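PDB 3EXR: RmpD (Hexulose-6-phosphate synthase) from Streptococcus mutans, which is a TIM-barrel protein of the orotidine 5'-phosphate decarboxylase / HUMPS family, present as two subunits in the assembly. Local coordinates for residues L5-V10 with D189-I194; K111-V116 with I135-Y140; Q128-A133 with M167-S172; I60-T65 with W85-C90; A23-G28 with R53-D58. One frame throughout, in Å; residues are numbered along the deposited sequence.

Contact 1: L5-V10 with D189-I194; sequences LPNLQV and DVFTFI
The carbonyl oxygen F191 O takes two donors: the amide N7 N at 3.0 Å, in a nearly straight bond (170°), and a water that also donates to L5 O, bridging the two segments just ahead of the paired strands. P6 CA makes a CA-H...O contact with it. Beyond it the strands 7-10 and 192-194 run parallel, with F193 N bonded to N7 O and Q9 N to F193 O, both at 2.9 Å. N7, Q9, T192 and I194 place their side chains on one face of the sheet, and L8 and F193 on the other. On the first face the N7 side chain lies alongside F191, its OD1 sitting 3.7 Å above the ring plane and offset toward the rim, with amide and ring planes 78° apart; T192 OG1 is 3.2 Å from the same oxygen, a weak bond at most, since the hydroxyl has another acceptor within reach. The Q9 chain, extended beyond CG, lies beside I194 and points the same way, so that NE2 touches I194 CD1 at 3.7 Å, while T192 CG2 packs against Q9 CB. Q9 NE2 is hydrogen-bonded to E35 OE1 on strand 33-36. On the opposite face P6 CB meets the edge of the F193 ring at CE2 (3.7 Å), and V190 CG1 covers one ring face over its centre; W220 and F212 of helix 205-220 add to this layer. Pairing of the first strand with the last is the seam that closes a parallel eight-stranded TIM barrel.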
# COMPACT_ATOMS: atom_id res chain seq x y z
N LEU A 5 12.92 25.48 9.17
CA LEU A 5 13.51 25.12 7.90
C LEU A 5 12.83 23.87 7.33
O LEU A 5 12.28 23.05 8.08
CB LEU A 5 14.98 24.80 8.10
CG LEU A 5 15.96 25.92 8.40
CD1 LEU A 5 17.34 25.33 8.57
CD2 LEU A 5 15.96 26.93 7.28
N PRO A 6 12.89 23.68 6.01
CA PRO A 6 12.47 22.37 5.48
C PRO A 6 13.23 21.24 6.16
O PRO A 6 14.43 21.36 6.40
CB PRO A 6 12.83 22.43 4.00
CG PRO A 6 12.80 23.95 3.68
CD PRO A 6 13.33 24.60 4.94
N ASN A 7 12.52 20.13 6.42
CA ASN A 7 13.12 18.94 6.98
C ASN A 7 13.91 18.21 5.91
O ASN A 7 13.59 18.28 4.73
CB ASN A 7 12.03 17.98 7.48
CG ASN A 7 11.30 18.47 8.71
OD1 ASN A 7 10.06 18.37 8.77
ND2 ASN A 7 12.03 18.94 9.73
N LEU A 8 14.96 17.51 6.34
CA LEU A 8 15.59 16.47 5.56
C LEU A 8 15.09 15.13 6.10
O LEU A 8 15.27 14.82 7.28
CB LEU A 8 17.11 16.53 5.69
CG LEU A 8 17.84 15.35 5.04
CD1 LEU A 8 17.44 15.12 3.58
CD2 LEU A 8 19.33 15.49 5.16
N GLN A 9 14.49 14.35 5.21
CA GLN A 9 13.97 13.02 5.52
C GLN A 9 14.74 12.00 4.71
O GLN A 9 15.01 12.23 3.53
CB GLN A 9 12.49 12.97 5.23
CG GLN A 9 11.86 11.62 5.30
CD GLN A 9 10.33 11.71 5.27
OE1 GLN A 9 9.76 12.67 5.76
NE2 GLN A 9 9.67 10.71 4.69
N VAL A 10 15.05 10.86 5.33
CA VAL A 10 15.63 9.73 4.59
C VAL A 10 14.63 8.57 4.53
O VAL A 10 14.07 8.17 5.55
CB VAL A 10 16.97 9.22 5.20
CG1 VAL A 10 16.80 8.70 6.64
CG2 VAL A 10 17.57 8.13 4.35
N ASP A 189 7.85 26.96 -0.41
CA ASP A 189 7.77 26.64 1.01
C ASP A 189 7.60 25.12 1.26
O ASP A 189 6.63 24.67 1.86
CB ASP A 189 6.58 27.43 1.60
CG ASP A 189 6.48 27.34 3.10
OD1 ASP A 189 7.53 27.33 3.78
OD2 ASP A 189 5.36 27.31 3.66
N VAL A 190 8.57 24.37 0.78
CA VAL A 190 8.59 22.90 0.91
C VAL A 190 8.71 22.56 2.40
O VAL A 190 9.55 23.10 3.10
CB VAL A 190 9.79 22.28 0.14
CG1 VAL A 190 9.96 20.79 0.46
CG2 VAL A 190 9.65 22.50 -1.36
N PHE A 191 7.88 21.62 2.86
CA PHE A 191 7.88 21.21 4.28
C PHE A 191 9.01 20.24 4.59
O PHE A 191 9.69 20.38 5.60
CB PHE A 191 6.52 20.61 4.66
CG PHE A 191 6.48 19.96 6.02
CD1 PHE A 191 6.64 20.72 7.18
CD2 PHE A 191 6.26 18.60 6.15
CE1 PHE A 191 6.60 20.14 8.42
CE2 PHE A 191 6.20 18.01 7.42
CZ PHE A 191 6.38 18.79 8.55
N THR A 192 9.19 19.25 3.72
CA THR A 192 10.19 18.22 3.85
C THR A 192 10.72 17.79 2.50
O THR A 192 9.93 17.62 1.56
CB THR A 192 9.60 16.97 4.55
OG1 THR A 192 9.17 17.30 5.87
CG2 THR A 192 10.66 15.86 4.67
N PHE A 193 12.04 17.61 2.42
CA PHE A 193 12.69 17.00 1.25
C PHE A 193 13.01 15.53 1.61
O PHE A 193 13.71 15.29 2.60
CB PHE A 193 13.97 17.73 0.88
CG PHE A 193 13.72 19.09 0.27
CD1 PHE A 193 13.38 19.21 -1.08
CD2 PHE A 193 13.77 20.24 1.04
CE1 PHE A 193 13.12 20.48 -1.64
CE2 PHE A 193 13.52 21.49 0.48
CZ PHE A 193 13.20 21.61 -0.85
N ILE A 194 12.52 14.57 0.83
CA ILE A 194 12.73 13.14 1.13
C ILE A 194 13.80 12.60 0.19
O ILE A 194 13.57 12.49 -1.01
CB ILE A 194 11.45 12.32 0.92
CG1 ILE A 194 10.29 12.87 1.76
CG2 ILE A 194 11.73 10.85 1.25
CD1 ILE A 194 8.94 12.21 1.40
O HOH W 1 9.71 22.20 7.79

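Contact 2: K111-V116 with I135-Y140; sequences KGEIQV and ISQAIY
The amide of Q137 stands between two flat groups turned steeply against it, the carboxylate of E113 at 69° and the amide of Q115 at 79°. W85 of strand 85-89 packs against the amides of Q115 and Q137. Q137 NE2 gives a straight bond (174°) to E113 OE1, which lies in the Q137 amide plane, whereas the donor reaches that oxygen from above the carboxylate plane. At the other end Q137 OE1 receives Q115 NE2 at 2.8 Å, again from above its carbonyl plane. Both ends of the amide are engaged, which fixes its rotation. R170 also forms a salt bridge with E113 OE1, and a water joins this oxygen to I114 O and S136 N. I139 CD1 packs on Q115 NE2 at 3.7 Å. On the face of V116 and A138, I135 CG2 touches V116 CG2 at 3.7 Å, the two side chains crossing at about a right angle, and I135 CG1 lies near I114 CB. The backbones are joined in parallel by V116 N to Q137 O (2.9 Å) and I139 N to V116 O (2.8 Å). The segments belong to strands 113-117 and 137-141, adjacent in the barrel and linked through helix 124-132 as a beta-alpha-beta crossover.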
# COMPACT_ATOMS: atom_id res chain seq x y z
N LYS A 111 2.44 14.28 18.28
CA LYS A 111 3.05 14.29 16.94
C LYS A 111 2.28 13.48 15.87
O LYS A 111 2.57 13.62 14.68
CB LYS A 111 4.50 13.77 17.02
CG LYS A 111 5.51 14.57 17.88
CD LYS A 111 6.99 14.34 17.41
CE LYS A 111 7.73 13.09 18.06
NZ LYS A 111 9.07 12.55 17.43
N GLY A 112 1.31 12.65 16.28
CA GLY A 112 0.61 11.75 15.37
C GLY A 112 -0.11 12.41 14.21
O GLY A 112 -0.94 13.29 14.41
N GLU A 113 0.22 11.99 12.99
CA GLU A 113 -0.36 12.56 11.78
C GLU A 113 -0.41 11.56 10.64
O GLU A 113 0.43 10.63 10.57
CB GLU A 113 0.49 13.73 11.28
CG GLU A 113 0.47 14.99 12.13
CD GLU A 113 0.91 16.20 11.34
OE1 GLU A 113 0.35 16.45 10.25
OE2 GLU A 113 1.84 16.89 11.81
N ILE A 114 -1.35 11.81 9.72
CA ILE A 114 -1.46 11.11 8.45
C ILE A 114 -0.90 12.01 7.33
O ILE A 114 -1.02 13.25 7.36
CB ILE A 114 -2.93 10.71 8.19
CG1 ILE A 114 -3.45 9.85 9.34
CG2 ILE A 114 -3.10 9.98 6.85
CD1 ILE A 114 -2.68 8.60 9.64
N GLN A 115 -0.25 11.35 6.37
CA GLN A 115 0.26 11.99 5.16
C GLN A 115 -0.37 11.29 3.96
O GLN A 115 -0.38 10.06 3.92
CB GLN A 115 1.78 11.83 5.06
CG GLN A 115 2.59 12.23 6.29
CD GLN A 115 4.07 12.02 6.06
OE1 GLN A 115 4.49 10.88 5.82
NE2 GLN A 115 4.86 13.12 6.04
N VAL A 116 -0.83 12.05 2.98
CA VAL A 116 -1.41 11.49 1.77
C VAL A 116 -0.34 11.34 0.68
O VAL A 116 0.26 12.32 0.19
CB VAL A 116 -2.56 12.33 1.21
CG1 VAL A 116 -3.19 11.61 0.01
CG2 VAL A 116 -3.64 12.55 2.27
N ILE A 135 -6.50 16.23 7.66
CA ILE A 135 -5.24 15.74 7.12
C ILE A 135 -4.61 16.79 6.20
O ILE A 135 -5.16 17.18 5.16
CB ILE A 135 -5.47 14.38 6.42
CG1 ILE A 135 -5.91 13.35 7.48
CG2 ILE A 135 -4.20 13.91 5.65
CD1 ILE A 135 -6.54 12.11 6.97
N SER A 136 -3.42 17.23 6.59
CA SER A 136 -2.82 18.41 5.95
C SER A 136 -1.38 18.23 5.56
O SER A 136 -0.65 19.20 5.46
CB SER A 136 -3.01 19.65 6.83
OG SER A 136 -2.32 19.53 8.06
N GLN A 137 -0.97 16.97 5.35
CA GLN A 137 0.32 16.65 4.72
C GLN A 137 0.08 15.82 3.48
O GLN A 137 -0.76 14.91 3.47
CB GLN A 137 1.22 15.87 5.67
CG GLN A 137 1.80 16.66 6.81
CD GLN A 137 3.01 15.97 7.41
OE1 GLN A 137 4.00 15.75 6.70
NE2 GLN A 137 2.96 15.64 8.70
N ALA A 138 0.86 16.12 2.44
CA ALA A 138 0.81 15.39 1.18
C ALA A 138 2.21 15.18 0.65
O ALA A 138 3.07 16.04 0.81
CB ALA A 138 -0.01 16.14 0.16
N ILE A 139 2.42 14.02 0.02
CA ILE A 139 3.73 13.67 -0.53
C ILE A 139 3.64 13.69 -2.05
O ILE A 139 2.91 12.90 -2.65
CB ILE A 139 4.16 12.22 -0.12
CG1 ILE A 139 3.91 11.92 1.38
CG2 ILE A 139 5.58 11.96 -0.54
CD1 ILE A 139 4.52 12.85 2.32
N TYR A 140 4.40 14.60 -2.65
CA TYR A 140 4.40 14.80 -4.10
C TYR A 140 5.70 14.24 -4.70
O TYR A 140 6.79 14.60 -4.25
CB TYR A 140 4.24 16.30 -4.44
CG TYR A 140 3.93 16.54 -5.90
CD1 TYR A 140 2.62 16.77 -6.32
CD2 TYR A 140 4.95 16.50 -6.86
CE1 TYR A 140 2.32 16.94 -7.67
CE2 TYR A 140 4.66 16.67 -8.22
CZ TYR A 140 3.34 16.89 -8.61
OH TYR A 140 3.04 17.08 -9.92
O HOH W 2 -1.81 15.67 8.63

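Contact 3: Q128-A133 with M167-S172; sequences QQWLDA and MGFRVS
With CG set beside the backbone N in both residues (chi1 -69° for L131, -73° for F169), the leucine fork and the phenyl ring are directed into each other. L131 CD2 sits over the ring of F169, 3.7 Å from its centroid and only 9° off the normal, a CH-pi contact, while L131 CG lies 3.6 Å from F169 CZ at the rim. The other branch, CD1, reaches M167 O at 3.4 Å. F169 CZ also meets the edge of the W130 ring near its plane, touching CE3 at 3.7 Å, the two side chains crossing at about a right angle. Toward the exposed side the bent M167 chain brings CE to Q128 OE1, and a water donates to both Q128 OE1 and M167 O. The Q128 amide is held at its other end by NE2, bonded to D132 OD1 at 3.1 Å. G168, with positive phi, forms a Schellman motif that turns the chain out of the helix before F169. The contact thus lays helix 124-132 against the chain between helix 155-167 and strand 170-174; W130 also touches M97 of helix 94-107, while F169 reaches A138 of strand 137-141 and L164 of helix 155-167.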
# COMPACT_ATOMS: atom_id res chain seq x y z
N GLN A 128 -9.09 18.89 -1.04
CA GLN A 128 -9.82 19.70 -0.05
C GLN A 128 -10.58 18.78 0.93
O GLN A 128 -10.72 19.10 2.10
CB GLN A 128 -10.77 20.70 -0.75
CG GLN A 128 -11.47 21.66 0.20
CD GLN A 128 -10.51 22.60 0.90
OE1 GLN A 128 -9.71 23.28 0.25
NE2 GLN A 128 -10.53 22.60 2.23
N GLN A 129 -11.04 17.63 0.46
CA GLN A 129 -11.68 16.67 1.34
C GLN A 129 -10.70 16.14 2.40
O GLN A 129 -11.07 15.99 3.56
CB GLN A 129 -12.29 15.52 0.55
CG GLN A 129 -13.45 15.90 -0.32
CD GLN A 129 -14.02 14.66 -0.92
OE1 GLN A 129 -14.64 13.86 -0.22
NE2 GLN A 129 -13.77 14.45 -2.21
N TRP A 130 -9.43 15.94 2.02
CA TRP A 130 -8.44 15.50 2.99
C TRP A 130 -8.28 16.58 4.07
O TRP A 130 -8.32 16.27 5.26
CB TRP A 130 -7.07 15.16 2.34
CG TRP A 130 -7.16 14.22 1.16
CD1 TRP A 130 -8.06 13.21 0.98
CD2 TRP A 130 -6.34 14.24 -0.00
NE1 TRP A 130 -7.85 12.60 -0.23
CE2 TRP A 130 -6.81 13.23 -0.86
CE3 TRP A 130 -5.26 15.04 -0.43
CZ2 TRP A 130 -6.22 12.96 -2.10
CZ3 TRP A 130 -4.70 14.78 -1.67
CH2 TRP A 130 -5.18 13.76 -2.49
N LEU A 131 -8.14 17.84 3.66
CA LEU A 131 -7.98 18.94 4.61
C LEU A 131 -9.17 19.01 5.57
O LEU A 131 -8.99 19.16 6.78
CB LEU A 131 -7.85 20.28 3.87
CG LEU A 131 -6.55 20.50 3.08
CD1 LEU A 131 -6.68 21.71 2.17
CD2 LEU A 131 -5.30 20.66 3.94
N ASP A 132 -10.36 18.87 5.01
CA ASP A 132 -11.60 18.95 5.81
C ASP A 132 -11.67 17.83 6.82
O ASP A 132 -12.29 17.99 7.87
CB ASP A 132 -12.84 18.89 4.92
CG ASP A 132 -13.01 20.12 4.06
OD1 ASP A 132 -12.34 21.15 4.31
OD2 ASP A 132 -13.82 20.07 3.10
N ALA A 133 -11.03 16.70 6.47
CA ALA A 133 -10.95 15.52 7.34
C ALA A 133 -9.81 15.62 8.36
O ALA A 133 -9.59 14.67 9.13
CB ALA A 133 -10.83 14.23 6.51
N MET A 167 -3.23 25.80 -0.76
CA MET A 167 -4.45 25.23 -0.17
C MET A 167 -4.33 24.98 1.33
O MET A 167 -5.33 24.81 2.01
CB MET A 167 -4.79 23.90 -0.86
CG MET A 167 -5.33 24.06 -2.25
SD MET A 167 -5.77 22.49 -3.01
CE MET A 167 -7.27 22.13 -2.21
N GLY A 168 -3.11 24.95 1.86
CA GLY A 168 -2.90 24.69 3.28
C GLY A 168 -2.16 23.39 3.61
O GLY A 168 -2.02 23.06 4.78
N PHE A 169 -1.66 22.68 2.60
CA PHE A 169 -0.81 21.50 2.84
C PHE A 169 0.62 21.82 3.24
O PHE A 169 1.26 22.75 2.69
CB PHE A 169 -0.79 20.56 1.63
CG PHE A 169 -2.07 19.79 1.43
CD1 PHE A 169 -2.29 18.58 2.08
CD2 PHE A 169 -3.07 20.30 0.61
CE1 PHE A 169 -3.47 17.86 1.90
CE2 PHE A 169 -4.25 19.60 0.42
CZ PHE A 169 -4.46 18.37 1.05
N ARG A 170 1.14 21.01 4.17
CA ARG A 170 2.58 20.85 4.32
C ARG A 170 2.99 19.78 3.33
O ARG A 170 2.62 18.61 3.49
CB ARG A 170 2.95 20.49 5.76
CG ARG A 170 3.04 21.72 6.69
CD ARG A 170 2.96 21.34 8.18
NE ARG A 170 1.68 20.70 8.46
CZ ARG A 170 1.48 19.65 9.25
NH1 ARG A 170 2.46 19.12 9.96
NH2 ARG A 170 0.26 19.16 9.33
N VAL A 171 3.70 20.19 2.29
CA VAL A 171 4.04 19.33 1.17
C VAL A 171 5.47 18.79 1.28
O VAL A 171 6.43 19.53 1.46
CB VAL A 171 3.82 20.05 -0.18
CG1 VAL A 171 4.27 19.21 -1.36
CG2 VAL A 171 2.36 20.45 -0.32
N SER A 172 5.60 17.47 1.22
CA SER A 172 6.89 16.84 1.10
C SER A 172 7.13 16.52 -0.37
O SER A 172 6.19 16.13 -1.08
CB SER A 172 6.92 15.53 1.88
OG SER A 172 6.80 15.75 3.25
O HOH W 3 -7.90 25.10 0.95

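Contact 4: I60-T65 with W85-C90; sequences IIVADT and WMTCIC
Strands 60-65 and 85-89 run parallel, their axes 4.6 Å apart at closest approach and 23° from alignment, joined by W85 N to I61 O, A63 N to W85 O (2.9 Å) and the longer T87 N to A63 O (3.3 Å). The indole of W85 makes the largest share of the side-chain contact. I60 CG2 stands over the centre of its six-membered ring, 3.6 Å from the centroid and 5° off the normal, in a CH-pi contact, and I60 CD1 reaches the rim at CZ2 and CH2. V62 CG2 comes obliquely onto CE3 of the same ring at 3.6 Å. Farther along, T87 OG1 donates to D64 OD1 at 2.7 Å, using the anti lone pair of the carboxylate; CG of D64 lies anti to the backbone N (chi1 179°), which carries the acid across to the threonine. The other oxygen, D64 OD2, makes a salt bridge with K66, whose backbone N is hydrogen-bonded to T87 OG1, so one hydroxyl and one lysine hold the carboxylate between them. At the end of the paired region D64 is the centre of an inverse gamma turn, closed by a weak bond from T65 N to A63 O. Beside M86, T65 OG1 makes a weak bond to T87 O and lies 3.3 Å from M86 SD, the side chains crossing at about a right angle; L42 of the second subunit packs on T65. Strand 60-67, helix 71-79 and strand 85-89 form a beta-alpha-beta unit of the TIM barrel.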
# COMPACT_ATOMS: atom_id res chain seq x y z
N ILE A 60 11.72 12.29 14.16
CA ILE A 60 10.40 11.98 13.60
C ILE A 60 10.52 10.65 12.81
O ILE A 60 11.44 10.48 12.04
CB ILE A 60 9.89 13.11 12.67
CG1 ILE A 60 9.65 14.39 13.49
CG2 ILE A 60 8.62 12.67 11.97
CD1 ILE A 60 9.51 15.68 12.66
N ILE A 61 9.60 9.71 13.05
CA ILE A 61 9.62 8.41 12.35
C ILE A 61 8.33 8.24 11.56
O ILE A 61 7.24 8.44 12.08
CB ILE A 61 9.77 7.26 13.36
CG1 ILE A 61 11.12 7.33 14.07
CG2 ILE A 61 9.60 5.88 12.68
CD1 ILE A 61 11.33 6.34 15.10
N VAL A 62 8.48 7.86 10.30
CA VAL A 62 7.38 7.67 9.36
C VAL A 62 7.25 6.17 9.08
O VAL A 62 8.25 5.51 8.80
CB VAL A 62 7.66 8.38 8.03
CG1 VAL A 62 6.48 8.22 7.07
CG2 VAL A 62 7.97 9.85 8.25
N ALA A 63 6.03 5.66 9.27
CA ALA A 63 5.67 4.31 8.80
C ALA A 63 4.97 4.50 7.45
O ALA A 63 3.81 4.92 7.39
CB ALA A 63 4.76 3.62 9.80
N ASP A 64 5.66 4.15 6.37
CA ASP A 64 5.16 4.39 5.02
C ASP A 64 4.33 3.18 4.58
O ASP A 64 4.77 2.41 3.76
CB ASP A 64 6.34 4.67 4.10
CG ASP A 64 5.96 4.92 2.66
OD1 ASP A 64 4.82 5.30 2.34
OD2 ASP A 64 6.83 4.74 1.78
N THR A 65 3.13 3.05 5.14
CA THR A 65 2.29 1.90 4.82
C THR A 65 1.44 2.09 3.56
O THR A 65 0.88 1.13 3.04
CB THR A 65 1.32 1.57 5.95
OG1 THR A 65 0.49 2.71 6.21
CG2 THR A 65 2.05 1.29 7.23
N TRP A 85 4.33 9.66 11.98
CA TRP A 85 3.57 9.90 10.77
C TRP A 85 3.34 8.58 10.08
O TRP A 85 4.21 7.73 10.10
CB TRP A 85 4.31 10.81 9.80
CG TRP A 85 4.61 12.17 10.37
CD1 TRP A 85 4.03 12.74 11.47
CD2 TRP A 85 5.56 13.12 9.88
NE1 TRP A 85 4.57 13.99 11.69
CE2 TRP A 85 5.51 14.25 10.73
CE3 TRP A 85 6.47 13.12 8.81
CZ2 TRP A 85 6.32 15.36 10.54
CZ3 TRP A 85 7.29 14.24 8.62
CH2 TRP A 85 7.21 15.34 9.49
N MET A 86 2.16 8.42 9.49
CA MET A 86 1.88 7.28 8.63
C MET A 86 1.32 7.77 7.30
O MET A 86 0.50 8.71 7.26
CB MET A 86 0.88 6.32 9.27
CG MET A 86 0.77 5.01 8.53
SD MET A 86 -0.48 3.87 9.11
CE MET A 86 -2.01 4.56 8.45
N THR A 87 1.71 7.11 6.21
CA THR A 87 1.11 7.41 4.92
C THR A 87 -0.17 6.63 4.64
O THR A 87 -0.30 5.43 4.95
CB THR A 87 2.10 7.20 3.74
OG1 THR A 87 2.56 5.85 3.71
CG2 THR A 87 3.36 8.10 3.89
N CYS A 88 -1.12 7.31 3.99
CA CYS A 88 -2.26 6.66 3.35
C CYS A 88 -2.16 6.97 1.87
O CYS A 88 -1.83 8.12 1.49
CB CYS A 88 -3.58 7.23 3.83
SG CYS A 88 -4.16 6.65 5.43
N ILE A 89 -2.43 5.96 1.04
CA ILE A 89 -2.53 6.18 -0.39
C ILE A 89 -3.74 7.09 -0.65
O ILE A 89 -4.73 7.05 0.07
CB ILE A 89 -2.60 4.80 -1.15
CG1 ILE A 89 -2.38 4.96 -2.67
CG2 ILE A 89 -3.87 4.03 -0.82
CD1 ILE A 89 -0.97 5.47 -3.00
N CYS A 90 -3.66 7.93 -1.68
CA CYS A 90 -4.72 8.90 -1.94
C CYS A 90 -6.04 8.24 -2.33
O CYS A 90 -7.08 8.89 -2.29
CB CYS A 90 -4.26 9.90 -3.00
SG CYS A 90 -3.67 9.14 -4.54

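Contact 5: A23-G28 with R53-D58; sequences AAVSVG and RSLFPD
L55, in the last turn of helix 47-55, is the first residue of its segment to touch the other helix: its CD1 meets V25 CG2 at 4.0 Å, the two side chains crossing at about a right angle at the solvent-facing side. F56, the first residue to leave helical angles, makes the larger contact. Its CG lies beside the backbone N (chi1 -60°), which sends the ring toward the C-terminal turn of helix 17-27. There CZ approaches A24 O at 3.6 Å, and CE1 comes to the same distance from G28 CA, both obliquely to the ring, while V25 CA lies at its edge, near the ring plane. A24 CB is more distant, 4.4 Å from CE2. The approach is tight at G28, which, without a side chain, lets the ring come up to its CA. F56 also touches N29, the residue that follows. Behind the ring, R53 NH1 makes a weak bond to F56 O and another bond to K59 O, tying the end of helix 47-55 to the chain that follows it, while its NH2 forms a salt bridge with D84. The contact joins the C-terminal ends of helices 17-27 and 47-55 on the outside of the barrel: on its inner side helix 17-27 rests on strand 7-12, where A24 touches L12 and V27 touches V10, and V27 also reaches P205 of helix 205-220.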
# COMPACT_ATOMS: atom_id res chain seq x y z
N ALA A 23 21.49 1.55 6.82
CA ALA A 23 21.35 2.88 6.20
C ALA A 23 20.91 3.93 7.23
O ALA A 23 21.43 5.07 7.27
CB ALA A 23 20.39 2.85 5.03
N ALA A 24 19.94 3.56 8.07
CA ALA A 24 19.43 4.47 9.11
C ALA A 24 20.51 4.92 10.07
O ALA A 24 20.62 6.12 10.38
CB ALA A 24 18.31 3.82 9.90
N VAL A 25 21.31 3.98 10.52
CA VAL A 25 22.41 4.30 11.44
C VAL A 25 23.44 5.21 10.77
O VAL A 25 24.01 6.08 11.42
CB VAL A 25 23.04 3.01 12.03
CG1 VAL A 25 24.33 3.33 12.83
CG2 VAL A 25 22.04 2.32 12.93
N SER A 26 23.66 5.03 9.47
CA SER A 26 24.66 5.84 8.74
C SER A 26 24.33 7.31 8.64
O SER A 26 25.24 8.13 8.55
CB SER A 26 24.92 5.26 7.33
OG SER A 26 23.85 5.52 6.43
N VAL A 27 23.03 7.65 8.59
CA VAL A 27 22.59 9.04 8.38
C VAL A 27 21.73 9.64 9.48
O VAL A 27 21.48 10.85 9.49
CB VAL A 27 21.84 9.25 7.03
CG1 VAL A 27 22.69 8.87 5.85
CG2 VAL A 27 20.51 8.53 6.99
N GLY A 28 21.27 8.81 10.41
CA GLY A 28 20.27 9.20 11.39
C GLY A 28 20.52 10.50 12.12
O GLY A 28 19.64 11.34 12.24
N ARG A 53 12.78 3.61 16.47
CA ARG A 53 12.43 4.45 17.62
C ARG A 53 13.43 4.31 18.75
O ARG A 53 13.81 5.28 19.37
CB ARG A 53 11.01 4.18 18.08
CG ARG A 53 10.58 4.90 19.36
CD ARG A 53 10.79 6.39 19.34
NE ARG A 53 9.78 6.99 18.47
CZ ARG A 53 9.95 8.08 17.73
NH1 ARG A 53 11.12 8.68 17.69
NH2 ARG A 53 8.94 8.51 16.98
N SER A 54 13.90 3.09 18.97
CA SER A 54 14.90 2.80 19.99
C SER A 54 16.26 3.48 19.64
O SER A 54 16.93 4.06 20.49
CB SER A 54 15.05 1.28 20.10
OG SER A 54 15.96 0.94 21.11
N LEU A 55 16.67 3.37 18.38
CA LEU A 55 17.90 3.99 17.95
C LEU A 55 17.83 5.51 17.97
O LEU A 55 18.86 6.17 18.20
CB LEU A 55 18.24 3.53 16.52
CG LEU A 55 18.69 2.07 16.38
CD1 LEU A 55 18.63 1.61 14.92
CD2 LEU A 55 20.10 1.95 16.92
N PHE A 56 16.63 6.06 17.71
CA PHE A 56 16.42 7.50 17.51
C PHE A 56 15.20 8.02 18.31
O PHE A 56 14.12 8.25 17.75
CB PHE A 56 16.31 7.78 16.02
CG PHE A 56 17.52 7.37 15.24
CD1 PHE A 56 18.71 8.10 15.32
CD2 PHE A 56 17.51 6.23 14.45
CE1 PHE A 56 19.84 7.70 14.62
CE2 PHE A 56 18.64 5.85 13.76
CZ PHE A 56 19.79 6.58 13.83
N PRO A 57 15.35 8.14 19.63
CA PRO A 57 14.21 8.46 20.51
C PRO A 57 13.52 9.78 20.17
O PRO A 57 12.31 9.92 20.41
CB PRO A 57 14.85 8.54 21.91
CG PRO A 57 16.35 8.40 21.71
CD PRO A 57 16.59 7.84 20.38
N ASP A 58 14.26 10.72 19.58
CA ASP A 58 13.75 12.07 19.40
C ASP A 58 13.68 12.50 17.93
O ASP A 58 13.61 13.69 17.62
CB ASP A 58 14.60 13.04 20.24
CG ASP A 58 14.57 12.70 21.75
OD1 ASP A 58 13.48 12.43 22.32
OD2 ASP A 58 15.62 12.71 22.41

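Overall arrangement
From the N terminus, strand 7-12 opens the long loop that contact 1 closes at strand 192-195, and the other four contacts nest inside it. Contact 5 closes first, joining helices 17-27 and 47-55 on the outside of the barrel; contact 4 then pairs strands 60-67 and 85-89. Contacts 2 and 3 follow and cross, since helix 124-132 lies between the two strands of contact 2 and goes on to meet the chain entering strand 170-174. Contacts 1, 2 and 4 converge where W85 touches F191, Q115 and Q137, whereas contacts 3 and 5 lie on opposite sides of the chain's centre, their centres about 29 Å apart.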